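Local coordinates for protein histidine acid phosphatase (Bifidobacterium longum subsp. infantis, PDB 6RXD) that probably removes phosphate groups from inositol polyphosphates such as phytate and from 2,3-bisphosphoglycerate, as a histidine acid phosphatase of the MINPP1 subfamily, at residues A[181-191]-A[396-405]. Numbering follows the deposited sequence.
Sequences FQKNPDTLYFH and RFAHAETMMP
At the C-terminal end of strand 391-398, where the chain turns through His399 into helix 400-410, the aromatic run Tyr189-Phe190-His191 packs against that turn and the first helical residues. His191 lies with one ring face on Glu401, whose CB stands 3.5 Å from the ring centroid and almost on the normal, a CH-pi contact; Glu401 then bends at chi2 (75°), its OE1 reaching a salt bridge with Lys357. Tyr189 turns its edge to the face of His399 in an offset edge-to-face pair, the planes 80° apart, while CE1 of His191 sits over the face of Tyr189; a hydrogen bond from His399 NE2 to Ser138 OG helps fix the imidazole. His399-Ala400-Glu401 is the His-Ala-Glu tripeptide of MINPP-type histidine acid phosphatases, which, as in relatives, probably supplies the proton donor; His399 is also the helix N-cap, its O accepting from the N atoms of Thr402 and Met403. Thr402 OG1 binds a water at 2.9 Å, which also lies 2.9 Å from His191 ND1 and over the face of Phe190. With an alanine at His191, Glu401 CB is likely to lose the ring it rests on, and the water its ND1 neighbour. Alongside the strand, Leu188 CD2 meets Arg396 CB at 3.7 Å, and a second water joins Arg396 NE to Thr187 OG1, whereas the guanidinium's terminal nitrogens form salt bridges with Asp377 and Glu40.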
ATOM      1  N   PHE A 181       0.780 -10.775 -17.274  1.00 18.91           N
ATOM      2  CA  PHE A 181      -0.140 -10.377 -16.210  1.00 17.17           C
ATOM      3  C   PHE A 181      -1.603 -10.341 -16.620  1.00 18.66           C
ATOM      4  O   PHE A 181      -1.993  -9.575 -17.494  1.00 22.52           O
ATOM      5  CB  PHE A 181       0.306  -9.033 -15.623  1.00 18.06           C
ATOM      6  CG  PHE A 181       1.547  -9.148 -14.799  1.00 18.77           C
ATOM      7  CD1 PHE A 181       1.460  -9.297 -13.425  1.00 16.77           C
ATOM      8  CD2 PHE A 181       2.792  -9.206 -15.403  1.00 16.50           C
ATOM      9  CE1 PHE A 181       2.599  -9.452 -12.655  1.00 16.03           C
ATOM     10  CE2 PHE A 181       3.939  -9.363 -14.640  1.00 19.57           C
ATOM     11  CZ  PHE A 181       3.835  -9.497 -13.265  1.00 16.96           C
ATOM     12  N   GLN A 182      -2.401 -11.193 -15.983  1.00 17.13           N
ATOM     13  CA  GLN A 182      -3.842 -11.226 -16.193  1.00 17.44           C
ATOM     14  C   GLN A 182      -4.514 -10.102 -15.408  1.00 17.76           C
ATOM     15  O   GLN A 182      -4.315  -9.977 -14.208  1.00 18.03           O
ATOM     16  CB  GLN A 182      -4.388 -12.564 -15.709  1.00 17.62           C
ATOM     17  CG  GLN A 182      -5.904 -12.652 -15.666  1.00 15.83           C
ATOM     18  CD  GLN A 182      -6.516 -12.799 -17.035  1.00 21.64           C
ATOM     19  OE1 GLN A 182      -5.808 -12.927 -18.032  1.00 22.31           O
ATOM     20  NE2 GLN A 182      -7.844 -12.771 -17.097  1.00 21.12           N
ATOM     21  N   LYS A 183      -5.316  -9.285 -16.080  1.00 16.14           N
ATOM     22  CA  LYS A 183      -6.043  -8.228 -15.386  1.00 16.78           C
ATOM     23  C   LYS A 183      -7.222  -8.823 -14.615  1.00 15.90           C
ATOM     24  O   LYS A 183      -8.032  -9.572 -15.178  1.00 18.59           O
ATOM     25  CB  LYS A 183      -6.511  -7.167 -16.389  1.00 19.14           C
ATOM     26  CG  LYS A 183      -5.365  -6.353 -16.976  1.00 20.31           C
ATOM     27  CD  LYS A 183      -5.865  -5.210 -17.863  1.00 22.04           C
ATOM     28  CE  LYS A 183      -6.486  -5.723 -19.156  1.00 21.84           C
ATOM     29  NZ  LYS A 183      -6.727  -4.591 -20.107  1.00 22.46           N
ATOM     30  N   ASN A 184      -7.293  -8.528 -13.319  1.00 16.94           N
ATOM     31  CA  ASN A 184      -8.401  -9.007 -12.490  1.00 14.82           C
ATOM     32  C   ASN A 184      -8.885  -7.919 -11.539  1.00 17.07           C
ATOM     33  O   ASN A 184      -8.642  -7.980 -10.333  1.00 18.09           O
ATOM     34  CB  ASN A 184      -7.984 -10.250 -11.692  1.00 18.14           C
ATOM     35  CG  ASN A 184      -9.171 -11.036 -11.176  1.00 23.75           C
ATOM     36  OD1 ASN A 184     -10.293 -10.523 -11.107  1.00 24.45           O
ATOM     37  ND2 ASN A 184      -8.931 -12.287 -10.804  1.00 25.54           N
ATOM     38  N   PRO A 185      -9.596  -6.920 -12.074  1.00 17.28           N
ATOM     39  CA  PRO A 185      -9.984  -5.805 -11.209  1.00 13.65           C
ATOM     40  C   PRO A 185     -11.140  -6.151 -10.265  1.00 16.82           C
ATOM     41  O   PRO A 185     -11.429  -5.349  -9.376  1.00 16.12           O
ATOM     42  CB  PRO A 185     -10.403  -4.723 -12.216  1.00 14.18           C
ATOM     43  CG  PRO A 185     -10.822  -5.480 -13.428  1.00 17.39           C
ATOM     44  CD  PRO A 185      -9.892  -6.653 -13.492  1.00 19.67           C
ATOM     45  N   ASP A 186     -11.781  -7.309 -10.432  1.00 17.33           N
ATOM     46  CA  ASP A 186     -12.821  -7.709  -9.492  1.00 16.56           C
ATOM     47  C   ASP A 186     -12.210  -8.115  -8.163  1.00 16.41           C
ATOM     48  O   ASP A 186     -12.822  -7.955  -7.111  1.00 17.08           O
ATOM     49  CB  ASP A 186     -13.655  -8.871 -10.035  1.00 14.60           C
ATOM     50  CG  ASP A 186     -14.506  -8.472 -11.223  1.00 28.70           C
ATOM     51  OD1 ASP A 186     -14.600  -7.260 -11.502  1.00 27.60           O
ATOM     52  OD2 ASP A 186     -15.089  -9.377 -11.863  1.00 31.50           O
ATOM     53  N   THR A 187     -10.994  -8.637  -8.208  1.00 14.42           N
ATOM     54  CA  THR A 187     -10.343  -9.035  -6.959  1.00 14.62           C
ATOM     55  C   THR A 187      -9.242  -8.072  -6.541  1.00 16.25           C
ATOM     56  O   THR A 187      -8.822  -8.089  -5.391  1.00 14.52           O
ATOM     57  CB  THR A 187      -9.739 -10.446  -7.040  1.00 16.22           C
ATOM     58  OG1 THR A 187      -8.690 -10.455  -8.009  1.00 16.27           O
ATOM     59  CG2 THR A 187     -10.797 -11.487  -7.416  1.00 15.89           C
ATOM     60  N   LEU A 188      -8.767  -7.244  -7.468  1.00 12.26           N
ATOM     61  CA  LEU A 188      -7.652  -6.358  -7.170  1.00 16.59           C
ATOM     62  C   LEU A 188      -7.968  -4.871  -7.356  1.00 16.95           C
ATOM     63  O   LEU A 188      -7.090  -4.023  -7.212  1.00 14.04           O
ATOM     64  CB  LEU A 188      -6.431  -6.744  -8.011  1.00 14.25           C
ATOM     65  CG  LEU A 188      -5.992  -8.214  -7.882  1.00 13.33           C
ATOM     66  CD1 LEU A 188      -4.897  -8.540  -8.895  1.00 15.96           C
ATOM     67  CD2 LEU A 188      -5.498  -8.509  -6.468  1.00 11.75           C
ATOM     68  N   TYR A 189      -9.220  -4.564  -7.674  1.00 13.36           N
ATOM     69  CA  TYR A 189      -9.662  -3.173  -7.750  1.00 13.73           C
ATOM     70  C   TYR A 189     -11.153  -3.126  -7.432  1.00 16.89           C
ATOM     71  O   TYR A 189     -11.936  -2.487  -8.136  1.00 16.40           O
ATOM     72  CB  TYR A 189      -9.386  -2.605  -9.143  1.00 14.99           C
ATOM     73  CG  TYR A 189      -8.995  -1.141  -9.173  1.00 12.22           C
ATOM     74  CD1 TYR A 189      -9.905  -0.162  -9.573  1.00 14.16           C
ATOM     75  CD2 TYR A 189      -7.711  -0.740  -8.829  1.00 14.02           C
ATOM     76  CE1 TYR A 189      -9.540   1.174  -9.620  1.00 17.47           C
ATOM     77  CE2 TYR A 189      -7.335   0.600  -8.872  1.00 16.84           C
ATOM     78  CZ  TYR A 189      -8.254   1.544  -9.275  1.00 18.73           C
ATOM     79  OH  TYR A 189      -7.887   2.867  -9.312  1.00 23.90           O
ATOM     80  N   PHE A 190     -11.533  -3.808  -6.352  1.00 15.73           N
ATOM     81  CA  PHE A 190     -12.940  -3.985  -5.998  1.00 14.47           C
ATOM     82  C   PHE A 190     -13.576  -2.733  -5.415  1.00 15.15           C
ATOM     83  O   PHE A 190     -14.784  -2.702  -5.175  1.00 16.13           O
ATOM     84  CB  PHE A 190     -13.105  -5.157  -5.010  1.00 12.49           C
ATOM     85  CG  PHE A 190     -12.059  -5.194  -3.920  1.00 13.28           C
ATOM     86  CD1 PHE A 190     -12.045  -4.234  -2.900  1.00 14.42           C
ATOM     87  CD2 PHE A 190     -11.095  -6.188  -3.914  1.00 13.01           C
ATOM     88  CE1 PHE A 190     -11.067  -4.267  -1.898  1.00 12.57           C
ATOM     89  CE2 PHE A 190     -10.116  -6.225  -2.921  1.00 11.94           C
ATOM     90  CZ  PHE A 190     -10.108  -5.265  -1.912  1.00 12.93           C
ATOM     91  N   HIS A 191     -12.769  -1.699  -5.200  1.00 14.18           N
ATOM     92  CA  HIS A 191     -13.223  -0.514  -4.478  1.00 15.33           C
ATOM     93  C   HIS A 191     -13.823   0.539  -5.411  1.00 19.08           C
ATOM     94  O   HIS A 191     -14.378   1.534  -4.953  1.00 18.00           O
ATOM     95  CB  HIS A 191     -12.073   0.077  -3.651  1.00 16.99           C
ATOM     96  CG  HIS A 191     -10.890   0.484  -4.478  1.00 15.01           C
ATOM     97  ND1 HIS A 191     -10.071  -0.427  -5.107  1.00 15.80           N
ATOM     98  CD2 HIS A 191     -10.420   1.711  -4.802  1.00 17.14           C
ATOM     99  CE1 HIS A 191      -9.128   0.227  -5.774  1.00 15.85           C
ATOM    100  NE2 HIS A 191      -9.321   1.522  -5.607  1.00 16.77           N
ATOM    101  N   ARG A 396      -0.428 -11.857  -7.091  1.00 12.65           N
ATOM    102  CA  ARG A 396      -1.306 -10.733  -7.427  1.00 11.95           C
ATOM    103  C   ARG A 396      -0.695  -9.417  -6.976  1.00 16.35           C
ATOM    104  O   ARG A 396      -0.054  -9.361  -5.921  1.00 11.90           O
ATOM    105  CB  ARG A 396      -2.659 -10.874  -6.716  1.00 11.85           C
ATOM    106  CG  ARG A 396      -3.415 -12.178  -6.952  1.00 14.67           C
ATOM    107  CD  ARG A 396      -4.533 -12.273  -5.938  1.00 12.19           C
ATOM    108  NE  ARG A 396      -5.316 -13.511  -6.029  1.00 14.66           N
ATOM    109  CZ  ARG A 396      -5.020 -14.634  -5.386  1.00 16.42           C
ATOM    110  NH1 ARG A 396      -3.946 -14.696  -4.608  1.00 15.03           N
ATOM    111  NH2 ARG A 396      -5.803 -15.702  -5.520  1.00 16.89           N
ATOM    112  N   PHE A 397      -0.931  -8.365  -7.763  1.00 13.79           N
ATOM    113  CA  PHE A 397      -0.335  -7.049  -7.521  1.00 12.69           C
ATOM    114  C   PHE A 397      -1.385  -5.963  -7.608  1.00 12.80           C
ATOM    115  O   PHE A 397      -2.134  -5.893  -8.578  1.00 13.90           O
ATOM    116  CB  PHE A 397       0.810  -6.806  -8.512  1.00 12.36           C
ATOM    117  CG  PHE A 397       1.892  -7.824  -8.381  1.00 10.87           C
ATOM    118  CD1 PHE A 397       2.963  -7.604  -7.532  1.00 12.30           C
ATOM    119  CD2 PHE A 397       1.772  -9.063  -9.014  1.00 11.93           C
ATOM    120  CE1 PHE A 397       3.935  -8.567  -7.353  1.00 14.68           C
ATOM    121  CE2 PHE A 397       2.737 -10.038  -8.840  1.00 15.89           C
ATOM    122  CZ  PHE A 397       3.818  -9.799  -8.010  1.00 15.06           C
ATOM    123  N   ALA A 398      -1.459  -5.132  -6.571  1.00 12.73           N
ATOM    124  CA  ALA A 398      -2.576  -4.212  -6.431  1.00 11.37           C
ATOM    125  C   ALA A 398      -2.193  -2.973  -5.626  1.00 12.89           C
ATOM    126  O   ALA A 398      -1.123  -2.409  -5.831  1.00 13.42           O
ATOM    127  CB  ALA A 398      -3.787  -4.939  -5.808  1.00 14.83           C
ATOM    128  N   HIS A 399      -3.053  -2.569  -4.696  1.00 12.27           N
ATOM    129  CA  HIS A 399      -2.996  -1.215  -4.134  1.00  9.96           C
ATOM    130  C   HIS A 399      -3.240  -1.139  -2.639  1.00 11.16           C
ATOM    131  O   HIS A 399      -3.714  -2.094  -2.023  1.00 12.71           O
ATOM    132  CB  HIS A 399      -4.044  -0.357  -4.851  1.00 14.49           C
ATOM    133  CG  HIS A 399      -3.955  -0.456  -6.335  1.00 15.21           C
ATOM    134  ND1 HIS A 399      -3.202   0.414  -7.090  1.00 14.89           N
ATOM    135  CD2 HIS A 399      -4.469  -1.367  -7.198  1.00 15.89           C
ATOM    136  CE1 HIS A 399      -3.266   0.051  -8.362  1.00 18.02           C
ATOM    137  NE2 HIS A 399      -4.026  -1.024  -8.452  1.00 16.94           N
ATOM    138  N   ALA A 400      -2.950   0.017  -2.050  1.00 11.57           N
ATOM    139  CA  ALA A 400      -3.297   0.226  -0.647  1.00  9.85           C
ATOM    140  C   ALA A 400      -4.795   0.085  -0.456  1.00 12.40           C
ATOM    141  O   ALA A 400      -5.260  -0.378   0.591  1.00 12.70           O
ATOM    142  CB  ALA A 400      -2.835   1.595  -0.185  1.00 11.93           C
ATOM    143  N   GLU A 401      -5.553   0.491  -1.473  1.00 12.30           N
ATOM    144  CA  GLU A 401      -7.004   0.391  -1.428  1.00 12.89           C
ATOM    145  C   GLU A 401      -7.470  -1.057  -1.467  1.00 13.67           C
ATOM    146  O   GLU A 401      -8.640  -1.345  -1.198  1.00 14.01           O
ATOM    147  CB  GLU A 401      -7.628   1.168  -2.597  1.00 13.63           C
ATOM    148  CG  GLU A 401      -7.574   2.692  -2.444  1.00 20.09           C
ATOM    149  CD  GLU A 401      -6.185   3.289  -2.677  1.00 27.77           C
ATOM    150  OE1 GLU A 401      -5.974   4.445  -2.262  1.00 33.22           O
ATOM    151  OE2 GLU A 401      -5.307   2.627  -3.280  1.00 20.07           O
ATOM    152  N   THR A 402      -6.560  -1.955  -1.833  1.00 11.19           N
ATOM    153  CA  THR A 402      -6.828  -3.392  -1.794  1.00 10.33           C
ATOM    154  C   THR A 402      -6.412  -3.957  -0.445  1.00 12.99           C
ATOM    155  O   THR A 402      -7.147  -4.721   0.177  1.00 13.04           O
ATOM    156  CB  THR A 402      -6.058  -4.100  -2.924  1.00 11.01           C
ATOM    157  OG1 THR A 402      -6.196  -3.333  -4.125  1.00 12.07           O
ATOM    158  CG2 THR A 402      -6.590  -5.500  -3.175  1.00 11.86           C
ATOM    159  N   MET A 403      -5.215  -3.587   0.001  1.00 12.60           N
ATOM    160  CA  MET A 403      -4.656  -4.140   1.232  1.00 10.48           C
ATOM    161  C   MET A 403      -5.387  -3.701   2.506  1.00  9.96           C
ATOM    162  O   MET A 403      -5.624  -4.521   3.390  1.00 11.94           O
ATOM    163  CB  MET A 403      -3.158  -3.808   1.342  1.00 11.63           C
ATOM    164  CG  MET A 403      -2.499  -4.384   2.600  1.00 12.33           C
ATOM    165  SD  MET A 403      -2.551  -6.201   2.678  1.00 14.99           S
ATOM    166  CE  MET A 403      -1.331  -6.628   1.439  1.00 15.98           C
ATOM    167  N   MET A 404      -5.749  -2.424   2.605  1.00  9.98           N
ATOM    168  CA  MET A 404      -6.366  -1.942   3.842  1.00  9.90           C
ATOM    169  C   MET A 404      -7.668  -2.679   4.166  1.00  9.24           C
ATOM    170  O   MET A 404      -7.849  -3.149   5.282  1.00 11.79           O
ATOM    171  CB  MET A 404      -6.562  -0.423   3.811  1.00 10.95           C
ATOM    172  CG  MET A 404      -5.248   0.317   3.876  1.00 11.93           C
ATOM    173  SD  MET A 404      -5.460   2.101   3.952  1.00 14.90           S
ATOM    174  CE  MET A 404      -5.723   2.469   2.242  1.00 22.90           C
ATOM    175  N   PRO A 405      -8.589  -2.790   3.201  1.00 10.81           N
ATOM    176  CA  PRO A 405      -9.791  -3.540   3.593  1.00  9.59           C
ATOM    177  C   PRO A 405      -9.535  -5.040   3.731  1.00 13.27           C
ATOM    178  O   PRO A 405     -10.175  -5.688   4.559  1.00 12.21           O
ATOM    179  CB  PRO A 405     -10.786  -3.238   2.467  1.00 10.22           C
ATOM    180  CG  PRO A 405      -9.938  -2.829   1.292  1.00  9.44           C
ATOM    181  CD  PRO A 405      -8.739  -2.119   1.898  1.00 10.72           C
TER
HETATM  182  O   HOH W   1      -7.280 -12.835  -7.914  1.00 17.19           O
HETATM  183  O   HOH W   2      -9.036  -3.036  -4.379  1.00 17.14           O